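Local coordinates for putative tetR-family transcriptional regulatory protein (Streptomyces coelicolor, PDB 2DG8) that probably binds DNA as a two-subunit TetR-family transcriptional regulator, perhaps responding to a small-molecule ligand, at residues R102-T107 against H157-R162. Sequence-based numbering, arbitrary orientation.
Sequences RDLVLT and HRALAR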
loop_
_atom_site.group_PDB
_atom_site.type_symbol
_atom_site.label_atom_id
_atom_site.label_comp_id
_atom_site.label_asym_id
_atom_site.label_seq_id
_atom_site.Cartn_x
_atom_site.Cartn_y
_atom_site.Cartn_z
ATOM N N ARG A 102 1.966 13.051 5.058
ATOM C CA ARG A 102 1.188 12.629 6.227
ATOM C C ARG A 102 0.056 11.706 5.776
ATOM O O ARG A 102 -0.192 10.673 6.388
ATOM C CB ARG A 102 0.604 13.851 6.940
ATOM C CG ARG A 102 -0.467 13.543 7.981
ATOM C CD ARG A 102 -1.542 14.621 7.957
ATOM N NE ARG A 102 -2.613 14.391 8.925
ATOM C CZ ARG A 102 -2.467 14.496 10.242
ATOM N NH1 ARG A 102 -3.500 14.266 11.044
ATOM N NH2 ARG A 102 -1.289 14.838 10.759
ATOM N N ASP A 103 -0.630 12.083 4.703
ATOM C CA ASP A 103 -1.719 11.265 4.184
ATOM C C ASP A 103 -1.201 9.927 3.638
ATOM O O ASP A 103 -1.815 8.875 3.851
ATOM C CB ASP A 103 -2.484 12.037 3.107
ATOM C CG ASP A 103 -3.327 13.167 3.692
ATOM O OD1 ASP A 103 -3.926 13.943 2.915
ATOM O OD2 ASP A 103 -3.395 13.270 4.941
ATOM N N LEU A 104 -0.068 9.964 2.943
ATOM C CA LEU A 104 0.525 8.746 2.404
ATOM C C LEU A 104 0.871 7.794 3.552
ATOM O O LEU A 104 0.595 6.602 3.483
ATOM C CB LEU A 104 1.792 9.084 1.612
ATOM C CG LEU A 104 2.672 7.921 1.152
ATOM C CD1 LEU A 104 1.927 7.054 0.125
ATOM C CD2 LEU A 104 3.964 8.490 0.561
ATOM N N VAL A 105 1.484 8.329 4.602
ATOM C CA VAL A 105 1.862 7.520 5.763
ATOM C C VAL A 105 0.637 6.934 6.483
ATOM O O VAL A 105 0.632 5.757 6.848
ATOM C CB VAL A 105 2.715 8.366 6.770
ATOM C CG1 VAL A 105 2.963 7.588 8.060
ATOM C CG2 VAL A 105 4.039 8.740 6.128
ATOM N N LEU A 106 -0.404 7.744 6.674
ATOM C CA LEU A 106 -1.616 7.268 7.349
ATOM C C LEU A 106 -2.287 6.197 6.494
ATOM O O LEU A 106 -2.815 5.205 7.008
ATOM C CB LEU A 106 -2.575 8.434 7.616
ATOM C CG LEU A 106 -2.109 9.443 8.690
ATOM C CD1 LEU A 106 -3.089 10.628 8.784
ATOM C CD2 LEU A 106 -2.000 8.736 10.041
ATOM N N THR A 107 -2.254 6.387 5.181
ATOM C CA THR A 107 -2.830 5.406 4.281
ATOM C C THR A 107 -2.085 4.083 4.467
ATOM O O THR A 107 -2.696 3.031 4.630
ATOM C CB THR A 107 -2.699 5.838 2.789
ATOM O OG1 THR A 107 -3.396 7.067 2.577
ATOM C CG2 THR A 107 -3.285 4.786 1.877
ATOM N N HIS A 157 2.807 3.652 -6.783
ATOM C CA HIS A 157 4.056 3.618 -7.526
ATOM C C HIS A 157 4.680 4.983 -7.734
ATOM O O HIS A 157 5.897 5.083 -7.841
ATOM C CB HIS A 157 3.880 2.899 -8.862
ATOM C CG HIS A 157 3.848 1.410 -8.730
ATOM N ND1 HIS A 157 3.976 0.560 -9.806
ATOM C CD2 HIS A 157 3.729 0.619 -7.636
ATOM C CE1 HIS A 157 3.942 -0.690 -9.382
ATOM N NE2 HIS A 157 3.792 -0.682 -8.069
ATOM N N ARG A 158 3.869 6.035 -7.785
ATOM C CA ARG A 158 4.441 7.374 -7.942
ATOM C C ARG A 158 5.002 7.850 -6.603
ATOM O O ARG A 158 6.113 8.377 -6.529
ATOM C CB ARG A 158 3.396 8.390 -8.402
ATOM C CG ARG A 158 2.973 8.272 -9.836
ATOM C CD ARG A 158 2.351 9.587 -10.315
ATOM N NE ARG A 158 3.354 10.579 -10.707
ATOM C CZ ARG A 158 3.664 11.683 -10.025
ATOM N NH1 ARG A 158 4.592 12.510 -10.498
ATOM N NH2 ARG A 158 3.062 11.972 -8.878
ATOM N N ALA A 159 4.222 7.649 -5.547
ATOM C CA ALA A 159 4.609 8.072 -4.205
ATOM C C ALA A 159 5.914 7.456 -3.709
ATOM O O ALA A 159 6.758 8.154 -3.152
ATOM C CB ALA A 159 3.492 7.762 -3.229
ATOM N N LEU A 160 6.090 6.157 -3.916
ATOM C CA LEU A 160 7.302 5.494 -3.444
ATOM C C LEU A 160 8.350 5.337 -4.525
ATOM O O LEU A 160 9.201 4.458 -4.443
ATOM C CB LEU A 160 6.954 4.124 -2.859
ATOM C CG LEU A 160 5.947 4.162 -1.706
ATOM C CD1 LEU A 160 5.623 2.752 -1.260
ATOM C CD2 LEU A 160 6.519 4.983 -0.553
ATOM N N ALA A 161 8.289 6.190 -5.542
ATOM C CA ALA A 161 9.255 6.128 -6.628
ATOM C C ALA A 161 10.454 7.024 -6.353
ATOM O O ALA A 161 10.359 8.005 -5.616
ATOM C CB ALA A 161 8.600 6.550 -7.952
ATOM N N ARG A 162 11.588 6.668 -6.942
ATOM C CA ARG A 162 12.784 7.479 -6.814
ATOM C C ARG A 162 12.602 8.476 -7.945
ATOM O O ARG A 162 13.007 9.632 -7.843
ATOM C CB ARG A 162 14.043 6.636 -7.036
ATOM C CG ARG A 162 15.340 7.438 -7.064
ATOM C CD ARG A 162 15.528 8.251 -5.789
ATOM N NE ARG A 162 15.813 7.424 -4.617
ATOM C CZ ARG A 162 16.971 6.806 -4.396
ATOM N NH1 ARG A 162 17.135 6.077 -3.298
ATOM N NH2 ARG A 162 17.965 6.920 -5.267
#
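Leu104 meets Ala159 and Leu160 in a small, wholly apolar contact inside the all-helical TetR-type C-terminal domain. It joins an early turn of helix 101-116 to the C-terminal end of helix 141-159, where Leu160 is the first residue to leave helical geometry. All three residues are buried, yet the two segments hide only 99 Å² between them.

The van der Waals contact is made by both methyl branches of Leu104. Its CG lies anti to the backbone N (chi1 171°), which carries the fork out towards helix 141-159. Leu104 CD1 stands 3.8 Å from Ala159 CB, and Leu104 CD2 is almost as near to the same methyl. The small alanine methyl thus faces both prongs of the leucine. Leu160 adds a looser touch with the end of its side chain, its CD2 lying 4.5 Å from Leu104 CD2. The second subunit packs here too: its Ala115 touches Leu104 and its Ala114 touches Leu160, so Leu104 and Leu160 also form part of the dimer interface.

No hydrogen bond crosses between the segments. Polar bonds instead tie each one to its surroundings. Asp103 OD1 bonds His67 of helix 53-77, and Arg158 forms a salt bridge with Glu98. Within helix 101-116, Asp103 O accepts two bonds from Thr107, from opposite faces of its carbonyl plane: one from N, and one of 2.7 Å from OG1.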